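Local coordinates for protein Rnh (Ribonuclease H) (Chlorobaculum tepidum, PDB 3H08) that probably cleaves the RNA strand of RNA-DNA hybrids endonucleolytically, using magnesium as its cofactor, at residues L59-A63 and T113-V117; G21-L25 and R133-A138; L83-V87 and W105-L109; N45-M50 and N101-W105. The protein carries 3 engineered substitutions. All blocks are in the same frame, centred on the assembly; numbering follows the deposited sequence.

Contact 1: residues L59-A63 and T113-V117; sequences LKEPA and TLHRV. Engineered in segment 59-63: A63 (natural residue Cys).
The imidazole of H115 has L59 over one face and A63 at its edge; a hydrogen bond, a water bridge and a CH-pi contact meet on the ring, and backbone pairing lies beside it. Hydrogen bonding comes first. With CG beside the backbone N (chi1 -56°), the ring is placed so that ND1 accepts the backbone N-H of A63, an engineered residue here, at 3.0 Å from A63 N; the donor is almost exactly in the ring plane although the bond itself is bent (140° at the hydrogen). On the far rim, a water hydrogen-bonded to H115 NE2 (2.9 Å from it) donates to L59 O.

Apolar contact secures the flat side. L59 CD1 stands over the centre of the imidazole, 3.5 Å from the ring centroid and 8° off its normal, a CH-pi contact; L114 CB lies against the opposite face. Putting an alanine in place of H115 would probably leave the A63 N-H without its side-chain acceptor and deprive the L59 methyl of the surface it rests on.

In the backbone, R116 N donates to A63 O at 3.0 Å. R116, bonded again to V65, follows the pattern of parallel strand pairing, so the contact marks where strands 64-69 and 116-121 begin to run together in the RNase H fold.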
loop_
_atom_site.group_PDB
_atom_site.type_symbol
_atom_site.label_atom_id
_atom_site.label_comp_id
_atom_site.label_asym_id
_atom_site.label_seq_id
_atom_site.Cartn_x
_atom_site.Cartn_y
_atom_site.Cartn_z
ATOM N N LEU A 59 -8.965 -0.133 8.405
ATOM C CA LEU A 59 -10.160 -0.942 8.535
ATOM C C LEU A 59 -10.440 -1.233 10.020
ATOM O O LEU A 59 -9.554 -1.656 10.756
ATOM C CB LEU A 59 -9.975 -2.230 7.773
ATOM C CG LEU A 59 -9.746 -2.101 6.282
ATOM C CD1 LEU A 59 -9.225 -3.395 5.730
ATOM C CD2 LEU A 59 -10.973 -1.714 5.581
ATOM N N LYS A 60 -11.683 -1.043 10.446
ATOM C CA LYS A 60 -12.039 -1.179 11.837
ATOM C C LYS A 60 -12.322 -2.631 12.249
ATOM O O LYS A 60 -12.240 -2.976 13.433
ATOM C CB LYS A 60 -13.297 -0.357 12.133
ATOM C CG LYS A 60 -13.220 1.086 11.696
ATOM C CD LYS A 60 -14.535 1.792 11.965
ATOM C CE LYS A 60 -14.740 2.986 11.077
ATOM N NZ LYS A 60 -15.799 3.889 11.663
ATOM N N GLU A 61 -12.736 -3.440 11.276
ATOM C CA GLU A 61 -13.049 -4.832 11.509
ATOM C C GLU A 61 -12.455 -5.686 10.390
ATOM O O GLU A 61 -12.127 -5.166 9.341
ATOM C CB GLU A 61 -14.556 -5.027 11.628
ATOM C CG GLU A 61 -15.354 -4.819 10.362
ATOM C CD GLU A 61 -15.893 -3.381 10.170
ATOM O OE1 GLU A 61 -16.387 -2.772 11.146
ATOM O OE2 GLU A 61 -15.832 -2.875 9.022
ATOM N N PRO A 62 -12.280 -6.990 10.631
ATOM C CA PRO A 62 -11.830 -7.881 9.545
ATOM C C PRO A 62 -12.722 -7.737 8.320
ATOM O O PRO A 62 -13.956 -7.700 8.456
ATOM C CB PRO A 62 -11.963 -9.276 10.158
ATOM C CG PRO A 62 -11.687 -9.031 11.570
ATOM C CD PRO A 62 -12.413 -7.732 11.875
ATOM N N ALA A 63 -12.098 -7.665 7.148
ATOM C CA ALA A 63 -12.805 -7.434 5.903
ATOM C C ALA A 63 -12.275 -8.288 4.759
ATOM O O ALA A 63 -11.158 -8.829 4.821
ATOM C CB ALA A 63 -12.664 -5.951 5.514
ATOM N N THR A 113 -3.450 -11.552 7.177
ATOM C CA THR A 113 -4.109 -12.521 8.014
ATOM C C THR A 113 -5.419 -11.962 8.583
ATOM O O THR A 113 -6.434 -12.668 8.644
ATOM C CB THR A 113 -3.185 -12.926 9.164
ATOM O OG1 THR A 113 -1.977 -13.485 8.628
ATOM C CG2 THR A 113 -3.835 -13.936 10.075
ATOM N N LEU A 114 -5.407 -10.716 9.020
ATOM C CA LEU A 114 -6.630 -10.076 9.525
ATOM C C LEU A 114 -7.660 -9.939 8.437
ATOM O O LEU A 114 -8.854 -10.077 8.706
ATOM C CB LEU A 114 -6.322 -8.703 10.111
ATOM C CG LEU A 114 -5.391 -8.689 11.305
ATOM C CD1 LEU A 114 -5.210 -7.263 11.777
ATOM C CD2 LEU A 114 -5.932 -9.554 12.397
ATOM N N HIS A 115 -7.210 -9.593 7.235
ATOM C CA HIS A 115 -8.102 -9.299 6.127
ATOM C C HIS A 115 -7.807 -10.234 4.994
ATOM O O HIS A 115 -6.655 -10.643 4.818
ATOM C CB HIS A 115 -7.886 -7.848 5.675
ATOM C CG HIS A 115 -8.074 -6.861 6.788
ATOM N ND1 HIS A 115 -9.299 -6.630 7.369
ATOM C CD2 HIS A 115 -7.186 -6.091 7.456
ATOM C CE1 HIS A 115 -9.162 -5.745 8.342
ATOM N NE2 HIS A 115 -7.888 -5.420 8.435
ATOM N N ARG A 116 -8.823 -10.566 4.201
ATOM C CA ARG A 116 -8.621 -11.435 3.033
ATOM C C ARG A 116 -8.512 -10.548 1.820
ATOM O O ARG A 116 -9.503 -9.979 1.352
ATOM C CB ARG A 116 -9.749 -12.454 2.935
ATOM C CG ARG A 116 -9.775 -13.376 4.156
ATOM C CD ARG A 116 -10.375 -14.705 3.865
ATOM N NE ARG A 116 -10.109 -15.664 4.933
ATOM C CZ ARG A 116 -9.149 -16.576 4.899
ATOM N NH1 ARG A 116 -8.333 -16.678 3.847
ATOM N NH2 ARG A 116 -8.998 -17.399 5.921
ATOM N N VAL A 117 -7.277 -10.331 1.386
ATOM C CA VAL A 117 -6.948 -9.279 0.423
ATOM C C VAL A 117 -6.574 -9.833 -0.944
ATOM O O VAL A 117 -5.771 -10.737 -1.063
ATOM C CB VAL A 117 -5.772 -8.396 0.945
ATOM C CG1 VAL A 117 -5.578 -7.163 0.052
ATOM C CG2 VAL A 117 -5.995 -7.980 2.382
HETATM O O HOH W 1 -7.047 -3.316 10.234
#

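Contact 2: residues G21-L25 and R133-A138; sequences GWGAL and RADELA. Engineered in segment 133-138: A134 (natural residue Cys).
R133 and L25 meet through their hydrocarbon parts, and the arginine can be followed outward from there. Its CB lies 4.1 Å from L25 CD2, and CG is about as close to the same methyl, the two side chains crossing at roughly a right angle. Extension away from the backbone N at chi1 (176°) and a bend at chi2 (61°) then carry the chain along its own helix toward E136 and L137. There the guanidinium lies flat over L137, whose CD2 sits 3.7 Å above the plane at its centre. NH1 reaches E136 OE1 at 3.0 Å, approaching from above the carboxylate plane, while NH2 forms a salt bridge with E34 on the neighbouring strand 31-39.

Closer to the strand, the helix is held by small residues. A138 CB rests 3.7 Å from W22 C and equally near the carbonyl oxygen of G21; the methyl of A134, an engineered residue, faces the carbonyl of G23. The axes approach to 5.9 Å at 146°, and a beta carbon on G23 would fall only 2.4 Å from A134 O. W22 points away from this helix, and its side chain touches M47 and M50 of helix 44-57, so the sheet is covered on both faces. D135, a predicted magnesium ligand together with D10, also projects away from the strand.

No hydrogen bond crosses between the two segments. The chemistry is that of small methyls packed against the strand's backbone, with the arginine's charge answered by carboxylates at the margin.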
loop_
_atom_site.group_PDB
_atom_site.type_symbol
_atom_site.label_atom_id
_atom_site.label_comp_id
_atom_site.label_asym_id
_atom_site.label_seq_id
_atom_site.Cartn_x
_atom_site.Cartn_y
_atom_site.Cartn_z
ATOM N N GLY A 21 5.591 10.487 0.490
ATOM C CA GLY A 21 4.251 10.450 1.025
ATOM C C GLY A 21 3.507 9.230 0.541
ATOM O O GLY A 21 3.882 8.583 -0.442
ATOM N N TRP A 22 2.408 8.961 1.224
ATOM C CA TRP A 22 1.521 7.885 0.869
ATOM C C TRP A 22 0.082 8.347 1.028
ATOM O O TRP A 22 -0.222 9.251 1.817
ATOM C CB TRP A 22 1.783 6.614 1.739
ATOM C CG TRP A 22 1.772 6.884 3.199
ATOM C CD1 TRP A 22 2.837 7.235 3.991
ATOM C CD2 TRP A 22 0.629 6.909 4.054
ATOM N NE1 TRP A 22 2.419 7.461 5.273
ATOM C CE2 TRP A 22 1.069 7.279 5.335
ATOM C CE3 TRP A 22 -0.726 6.632 3.867
ATOM C CZ2 TRP A 22 0.209 7.396 6.399
ATOM C CZ3 TRP A 22 -1.565 6.805 4.923
ATOM C CH2 TRP A 22 -1.097 7.148 6.168
ATOM N N GLY A 23 -0.809 7.664 0.317
ATOM C CA GLY A 23 -2.210 7.974 0.389
ATOM C C GLY A 23 -3.026 6.719 0.135
ATOM O O GLY A 23 -2.594 5.800 -0.569
ATOM N N ALA A 24 -4.206 6.676 0.712
ATOM C CA ALA A 24 -5.132 5.580 0.467
ATOM C C ALA A 24 -6.560 6.115 0.516
ATOM O O ALA A 24 -6.893 6.957 1.347
ATOM C CB ALA A 24 -4.939 4.445 1.476
ATOM N N LEU A 25 -7.391 5.563 -0.345
ATOM C CA LEU A 25 -8.801 5.849 -0.422
ATOM C C LEU A 25 -9.510 4.516 -0.224
ATOM O O LEU A 25 -9.249 3.536 -0.953
ATOM C CB LEU A 25 -9.133 6.431 -1.805
ATOM C CG LEU A 25 -10.560 6.746 -2.126
ATOM C CD1 LEU A 25 -11.158 7.526 -1.052
ATOM C CD2 LEU A 25 -10.579 7.505 -3.450
ATOM N N ARG A 133 -6.730 9.920 -6.968
ATOM C CA ARG A 133 -6.926 10.665 -5.712
ATOM C C ARG A 133 -5.924 10.237 -4.652
ATOM O O ARG A 133 -5.350 11.094 -3.952
ATOM C CB ARG A 133 -8.380 10.526 -5.201
ATOM C CG ARG A 133 -8.637 11.189 -3.876
ATOM C CD ARG A 133 -8.403 12.665 -3.928
ATOM N NE ARG A 133 -8.815 13.274 -2.679
ATOM C CZ ARG A 133 -8.431 14.452 -2.259
ATOM N NH1 ARG A 133 -7.655 15.195 -3.006
ATOM N NH2 ARG A 133 -8.884 14.921 -1.110
ATOM N N ALA A 134 -5.690 8.936 -4.540
ATOM C CA ALA A 134 -4.685 8.410 -3.626
ATOM C C ALA A 134 -3.295 9.017 -3.923
ATOM O O ALA A 134 -2.560 9.406 -2.985
ATOM C CB ALA A 134 -4.658 6.890 -3.696
ATOM N N ASP A 135 -2.937 9.080 -5.204
ATOM C CA ASP A 135 -1.685 9.714 -5.643
ATOM C C ASP A 135 -1.624 11.198 -5.245
ATOM O O ASP A 135 -0.596 11.683 -4.725
ATOM C CB ASP A 135 -1.551 9.527 -7.141
ATOM C CG ASP A 135 -0.265 10.151 -7.705
ATOM O OD1 ASP A 135 0.845 9.712 -7.302
ATOM O OD2 ASP A 135 -0.373 11.079 -8.494
ATOM N N GLU A 136 -2.734 11.931 -5.464
ATOM C CA GLU A 136 -2.840 13.332 -5.115
ATOM C C GLU A 136 -2.643 13.488 -3.612
ATOM O O GLU A 136 -1.938 14.386 -3.179
ATOM C CB GLU A 136 -4.218 13.876 -5.522
ATOM C CG GLU A 136 -4.448 15.346 -5.360
ATOM C CD GLU A 136 -5.878 15.806 -5.727
ATOM O OE1 GLU A 136 -6.793 14.945 -5.913
ATOM O OE2 GLU A 136 -6.080 17.025 -5.849
ATOM N N LEU A 137 -3.240 12.606 -2.822
ATOM C CA LEU A 137 -3.129 12.684 -1.379
ATOM C C LEU A 137 -1.677 12.442 -0.923
ATOM O O LEU A 137 -1.169 13.123 -0.031
ATOM C CB LEU A 137 -4.014 11.617 -0.745
ATOM C CG LEU A 137 -5.501 11.933 -0.727
ATOM C CD1 LEU A 137 -6.262 10.728 -0.243
ATOM C CD2 LEU A 137 -5.778 13.112 0.120
ATOM N N ALA A 138 -0.980 11.546 -1.608
ATOM C CA ALA A 138 0.432 11.268 -1.258
ATOM C C ALA A 138 1.287 12.502 -1.547
ATOM O O ALA A 138 2.147 12.898 -0.748
ATOM C CB ALA A 138 0.963 10.130 -2.034
#

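Contact 3: residues L83-V87 and W105-L109; sequences LKRWV and WQEIL
W86 drives the edge of its six-membered ring into the face of the W105 indole, a T-shaped pair in which the planes stand 67° apart and the centroids of W86's six-membered and W105's five-membered ring lie 5.0 Å from each other. The leading atom is W86 CZ3, which comes within 3.5 Å of W105 CE2 and sits toward the rim of that face. W105 NE1 is hydrogen-bonded to the hydroxyl of Y73, which helps to fix the rotation of the ring.

Beside the aromatic pair, L83 reaches across with both branches. With CG extended away from the backbone N (chi1 171°), it places CD1 3.9 Å from W105 CB and CD2 3.6 Å from L109 CD2, and the two leucine side chains run antiparallel alongside each other. K84 adds the aliphatic part of its chain: CE lies 3.7 Å from L109 CD2. W91, from the intervening loop, touches L83, W105 and L109 and so closes over the same cluster.

With an alanine at W105, the edge of W86 would probably lose the face it packs against, and the Y73 hydroxyl would be left without its indole partner.

The axes of helix segments 83-87 and 105-109 approach to 11.4 Å and cross at -110°, so long side chains must span the interval. Helix 82-88 and the loop after it probably correspond to the handle region of related RNases H. No hydrogen bond joins the segments, so between them the contact rests on apolar surface and ring packing.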
loop_
_atom_site.group_PDB
_atom_site.type_symbol
_atom_site.label_atom_id
_atom_site.label_comp_id
_atom_site.label_asym_id
_atom_site.label_seq_id
_atom_site.Cartn_x
_atom_site.Cartn_y
_atom_site.Cartn_z
ATOM N N LEU A 83 6.433 -13.200 -1.349
ATOM C CA LEU A 83 6.405 -12.894 0.061
ATOM C C LEU A 83 6.363 -14.184 0.884
ATOM O O LEU A 83 7.116 -14.350 1.864
ATOM C CB LEU A 83 5.228 -11.979 0.400
ATOM C CG LEU A 83 5.025 -11.800 1.903
ATOM C CD1 LEU A 83 6.226 -11.103 2.546
ATOM C CD2 LEU A 83 3.769 -11.027 2.143
ATOM N N LYS A 84 5.544 -15.133 0.455
ATOM C CA LYS A 84 5.437 -16.394 1.208
ATOM C C LYS A 84 6.722 -17.204 1.182
ATOM O O LYS A 84 7.096 -17.818 2.175
ATOM C CB LYS A 84 4.235 -17.209 0.719
ATOM C CG LYS A 84 2.886 -16.495 1.018
ATOM C CD LYS A 84 2.923 -15.741 2.376
ATOM C CE LYS A 84 1.750 -14.795 2.566
ATOM N NZ LYS A 84 0.431 -15.454 2.338
ATOM N N ARG A 85 7.440 -17.136 0.074
ATOM C CA ARG A 85 8.735 -17.797 -0.016
ATOM C C ARG A 85 9.805 -17.086 0.821
ATOM O O ARG A 85 10.688 -17.742 1.414
ATOM C CB ARG A 85 9.172 -17.877 -1.466
ATOM C CG ARG A 85 8.220 -18.708 -2.310
ATOM C CD ARG A 85 8.930 -19.814 -3.035
ATOM N NE ARG A 85 7.995 -20.606 -3.835
ATOM C CZ ARG A 85 8.330 -21.662 -4.577
ATOM N NH1 ARG A 85 9.590 -22.089 -4.632
ATOM N NH2 ARG A 85 7.393 -22.301 -5.259
ATOM N N TRP A 86 9.732 -15.752 0.883
ATOM C CA TRP A 86 10.703 -14.980 1.666
ATOM C C TRP A 86 10.611 -15.367 3.125
ATOM O O TRP A 86 11.624 -15.598 3.777
ATOM C CB TRP A 86 10.477 -13.466 1.538
ATOM C CG TRP A 86 10.752 -12.917 0.195
ATOM C CD1 TRP A 86 11.563 -13.443 -0.769
ATOM C CD2 TRP A 86 10.189 -11.727 -0.360
ATOM N NE1 TRP A 86 11.558 -12.637 -1.880
ATOM C CE2 TRP A 86 10.721 -11.574 -1.646
ATOM C CE3 TRP A 86 9.325 -10.746 0.136
ATOM C CZ2 TRP A 86 10.377 -10.495 -2.468
ATOM C CZ3 TRP A 86 8.986 -9.676 -0.694
ATOM C CH2 TRP A 86 9.523 -9.553 -1.955
ATOM N N VAL A 87 9.394 -15.431 3.637
ATOM C CA VAL A 87 9.162 -15.764 5.018
ATOM C C VAL A 87 9.715 -17.150 5.299
ATOM O O VAL A 87 10.403 -17.366 6.298
ATOM C CB VAL A 87 7.661 -15.769 5.334
ATOM C CG1 VAL A 87 7.389 -16.460 6.675
ATOM C CG2 VAL A 87 7.152 -14.404 5.335
ATOM N N TRP A 105 7.205 -5.610 5.152
ATOM C CA TRP A 105 6.638 -6.913 4.773
ATOM C C TRP A 105 6.041 -7.669 5.968
ATOM O O TRP A 105 5.025 -8.340 5.809
ATOM C CB TRP A 105 7.638 -7.790 4.025
ATOM C CG TRP A 105 8.009 -7.261 2.713
ATOM C CD1 TRP A 105 9.221 -6.762 2.349
ATOM C CD2 TRP A 105 7.146 -7.082 1.571
ATOM N NE1 TRP A 105 9.205 -6.345 1.043
ATOM C CE2 TRP A 105 7.940 -6.517 0.538
ATOM C CE3 TRP A 105 5.810 -7.368 1.311
ATOM C CZ2 TRP A 105 7.429 -6.245 -0.729
ATOM C CZ3 TRP A 105 5.317 -7.112 0.038
ATOM C CH2 TRP A 105 6.116 -6.532 -0.944
ATOM N N GLN A 106 6.625 -7.554 7.157
ATOM C CA GLN A 106 6.076 -8.228 8.335
ATOM C C GLN A 106 4.717 -7.667 8.688
ATOM O O GLN A 106 3.839 -8.387 9.164
ATOM C CB GLN A 106 7.023 -8.072 9.520
ATOM C CG GLN A 106 8.188 -9.016 9.412
ATOM C CD GLN A 106 9.321 -8.716 10.370
ATOM O OE1 GLN A 106 10.153 -9.572 10.610
ATOM N NE2 GLN A 106 9.366 -7.493 10.903
ATOM N N GLU A 107 4.563 -6.368 8.503
ATOM C CA GLU A 107 3.280 -5.727 8.759
ATOM C C GLU A 107 2.237 -6.217 7.764
ATOM O O GLU A 107 1.109 -6.507 8.142
ATOM C CB GLU A 107 3.411 -4.210 8.692
ATOM C CG GLU A 107 3.948 -3.606 9.918
ATOM C CD GLU A 107 3.024 -3.896 11.093
ATOM O OE1 GLU A 107 1.864 -3.393 11.096
ATOM O OE2 GLU A 107 3.424 -4.669 11.967
ATOM N N ILE A 108 2.628 -6.318 6.504
ATOM C CA ILE A 108 1.724 -6.776 5.455
ATOM C C ILE A 108 1.316 -8.222 5.682
ATOM O O ILE A 108 0.167 -8.584 5.414
ATOM C CB ILE A 108 2.347 -6.586 4.045
ATOM C CG1 ILE A 108 2.494 -5.096 3.751
ATOM C CG2 ILE A 108 1.493 -7.281 2.977
ATOM C CD1 ILE A 108 3.369 -4.768 2.534
ATOM N N LEU A 109 2.234 -9.053 6.186
ATOM C CA LEU A 109 1.877 -10.425 6.582
ATOM C C LEU A 109 0.768 -10.449 7.642
ATOM O O LEU A 109 -0.184 -11.228 7.536
ATOM C CB LEU A 109 3.106 -11.158 7.088
ATOM C CG LEU A 109 3.974 -11.655 5.976
ATOM C CD1 LEU A 109 5.314 -12.115 6.577
ATOM C CD2 LEU A 109 3.315 -12.796 5.225
#

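Contact 4: residues N45-M50 and N101-W105; sequences NRMELM and NIDLW
R46 and D103 face each other end-on across two helices of the RNase H fold, 44-57 and 102-114. Their flat groups are nearly coplanar, the guanidinium and carboxylate planes only 12° apart. NH1 meets D103 OD1 at 3.0 Å through the syn lone pair, with the N-H almost straight (175°), and NH2 meets OD2 at 2.9 Å, also on the syn side. This two-pronged salt bridge grips both oxygens and would hold the guanidinium flat with the carboxylate and resist its rotation. D103 achieves the reach by placing its CG between the backbone N and carbonyl carbon, at chi1 57°, the crowded position.

L104 lies at right angles to the arginine: its CD1 stands 3.6 Å from R46 CZ, over the centre of the guanidinium. One face of the guanidinium is thus covered by hydrocarbon while its edge does the bonding.

Deeper in, L49 crosses the W105 indole at about a right angle. Its CD1 makes a CH-pi contact 4.0 Å from the centroid of the six-membered ring, and its CD2 reaches W105 CH2 at 3.6 Å. The leucine takes the face opposite the one used by W86, so the indole is sandwiched. L49 CD1 also packs 3.9 Å from L104 CB, linking the leucines. E48, a predicted magnesium ligand, lies on another side of helix 44-57, where OE1 is hydrogen-bonded to the hydroxyl of S71.

At the far end of L104, the second branch meets a bent methionine: M50 CE lies 3.6 Å from L104 CD2.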
loop_
_atom_site.group_PDB
_atom_site.type_symbol
_atom_site.label_atom_id
_atom_site.label_comp_id
_atom_site.label_asym_id
_atom_site.label_seq_id
_atom_site.Cartn_x
_atom_site.Cartn_y
_atom_site.Cartn_z
ATOM N N ASN A 45 9.497 2.514 -3.217
ATOM C CA ASN A 45 9.033 1.204 -2.771
ATOM C C ASN A 45 8.490 1.217 -1.361
ATOM O O ASN A 45 7.473 0.616 -1.085
ATOM C CB ASN A 45 10.140 0.170 -2.884
ATOM C CG ASN A 45 10.385 -0.285 -4.315
ATOM O OD1 ASN A 45 9.583 -0.021 -5.218
ATOM N ND2 ASN A 45 11.458 -1.033 -4.511
ATOM N N ARG A 46 9.175 1.886 -0.444
ATOM C CA ARG A 46 8.676 1.958 0.925
ATOM C C ARG A 46 7.352 2.684 1.018
ATOM O O ARG A 46 6.443 2.254 1.780
ATOM C CB ARG A 46 9.707 2.591 1.865
ATOM C CG ARG A 46 10.807 1.645 2.228
ATOM C CD ARG A 46 11.688 2.169 3.370
ATOM N NE ARG A 46 11.017 2.218 4.665
ATOM C CZ ARG A 46 10.944 1.213 5.530
ATOM N NH1 ARG A 46 11.436 0.014 5.235
ATOM N NH2 ARG A 46 10.330 1.403 6.702
ATOM N N MET A 47 7.197 3.763 0.258
ATOM C CA MET A 47 5.922 4.498 0.321
ATOM C C MET A 47 4.758 3.702 -0.325
ATOM O O MET A 47 3.645 3.784 0.127
ATOM C CB MET A 47 6.038 5.863 -0.312
ATOM C CG MET A 47 6.910 6.819 0.453
ATOM S SD MET A 47 6.260 7.301 2.088
ATOM C CE MET A 47 6.974 6.054 3.111
ATOM N N GLU A 48 5.062 2.939 -1.364
ATOM C CA GLU A 48 4.105 2.025 -1.982
ATOM C C GLU A 48 3.612 0.997 -0.991
ATOM O O GLU A 48 2.416 0.726 -0.921
ATOM C CB GLU A 48 4.751 1.341 -3.190
ATOM C CG GLU A 48 5.005 2.327 -4.343
ATOM C CD GLU A 48 5.965 1.810 -5.449
ATOM O OE1 GLU A 48 6.337 0.603 -5.521
ATOM O OE2 GLU A 48 6.365 2.649 -6.281
ATOM N N LEU A 49 4.527 0.407 -0.216
ATOM C CA LEU A 49 4.115 -0.573 0.802
ATOM C C LEU A 49 3.370 0.115 1.921
ATOM O O LEU A 49 2.363 -0.390 2.405
ATOM C CB LEU A 49 5.312 -1.288 1.370
ATOM C CG LEU A 49 6.128 -2.171 0.452
ATOM C CD1 LEU A 49 7.101 -2.974 1.294
ATOM C CD2 LEU A 49 5.260 -3.091 -0.311
ATOM N N MET A 50 3.890 1.253 2.364
ATOM C CA MET A 50 3.256 1.977 3.481
ATOM C C MET A 50 1.815 2.349 3.174
ATOM O O MET A 50 0.928 2.292 4.022
ATOM C CB MET A 50 4.063 3.212 3.853
ATOM C CG MET A 50 3.595 3.814 5.144
ATOM S SD MET A 50 4.013 2.788 6.549
ATOM C CE MET A 50 5.786 2.982 6.600
ATOM N N ASN A 101 13.226 -3.966 3.292
ATOM C CA ASN A 101 11.948 -3.532 3.869
ATOM C C ASN A 101 11.220 -4.626 4.640
ATOM O O ASN A 101 9.979 -4.664 4.681
ATOM C CB ASN A 101 11.050 -2.960 2.766
ATOM C CG ASN A 101 11.761 -1.917 1.930
ATOM O OD1 ASN A 101 11.708 -1.920 0.675
ATOM N ND2 ASN A 101 12.468 -1.040 2.601
ATOM N N ILE A 102 11.999 -5.476 5.318
ATOM C CA ILE A 102 11.421 -6.617 6.072
ATOM C C ILE A 102 10.420 -6.099 7.089
ATOM O O ILE A 102 9.397 -6.716 7.290
ATOM C CB ILE A 102 12.491 -7.448 6.776
ATOM C CG1 ILE A 102 13.351 -8.161 5.722
ATOM C CG2 ILE A 102 11.869 -8.477 7.708
ATOM C CD1 ILE A 102 14.671 -8.690 6.299
ATOM N N ASP A 103 10.713 -4.954 7.709
ATOM C CA ASP A 103 9.785 -4.374 8.684
ATOM C C ASP A 103 8.390 -4.178 8.099
ATOM O O ASP A 103 7.368 -4.513 8.724
ATOM C CB ASP A 103 10.337 -3.072 9.266
ATOM C CG ASP A 103 10.657 -1.988 8.196
ATOM O OD1 ASP A 103 11.154 -2.286 7.077
ATOM O OD2 ASP A 103 10.454 -0.808 8.555
ATOM N N LEU A 104 8.339 -3.675 6.878
ATOM C CA LEU A 104 7.055 -3.424 6.226
ATOM C C LEU A 104 6.412 -4.705 5.726
ATOM O O LEU A 104 5.213 -4.903 5.909
ATOM C CB LEU A 104 7.217 -2.396 5.104
ATOM C CG LEU A 104 7.772 -1.034 5.520
ATOM C CD1 LEU A 104 7.778 -0.087 4.340
ATOM C CD2 LEU A 104 6.955 -0.411 6.618
ATOM N N TRP A 105 7.205 -5.610 5.152
ATOM C CA TRP A 105 6.638 -6.913 4.773
ATOM C C TRP A 105 6.041 -7.669 5.968
ATOM O O TRP A 105 5.025 -8.340 5.809
ATOM C CB TRP A 105 7.638 -7.790 4.025
ATOM C CG TRP A 105 8.009 -7.261 2.713
ATOM C CD1 TRP A 105 9.221 -6.762 2.349
ATOM C CD2 TRP A 105 7.146 -7.082 1.571
ATOM N NE1 TRP A 105 9.205 -6.345 1.043
ATOM C CE2 TRP A 105 7.940 -6.517 0.538
ATOM C CE3 TRP A 105 5.810 -7.368 1.311
ATOM C CZ2 TRP A 105 7.429 -6.245 -0.729
ATOM C CZ3 TRP A 105 5.317 -7.112 0.038
ATOM C CH2 TRP A 105 6.116 -6.532 -0.944
#

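From the N terminus, contact 2 opens first, on strand 18-28, and closes last, on helix 129-144, so its loop encloses the other three. Contact 4 starts next, on helix 44-57, followed by contact 1 in the loop before strand 64-69 and contact 3 on helix 82-88. Contact 4 closes at 101-105, before contact 1 does at 113-117, so these two cross; contact 3, closing at 105-109 and overlapping the end of contact 4 at W105, lies wholly within contact 1. Contacts 3 and 4 also touch through I108 and L49, while W22 joins contact 2 to M47 and M50. Helix 102-114 thus connects helix 82-88, helix 44-57 and strand 116-121.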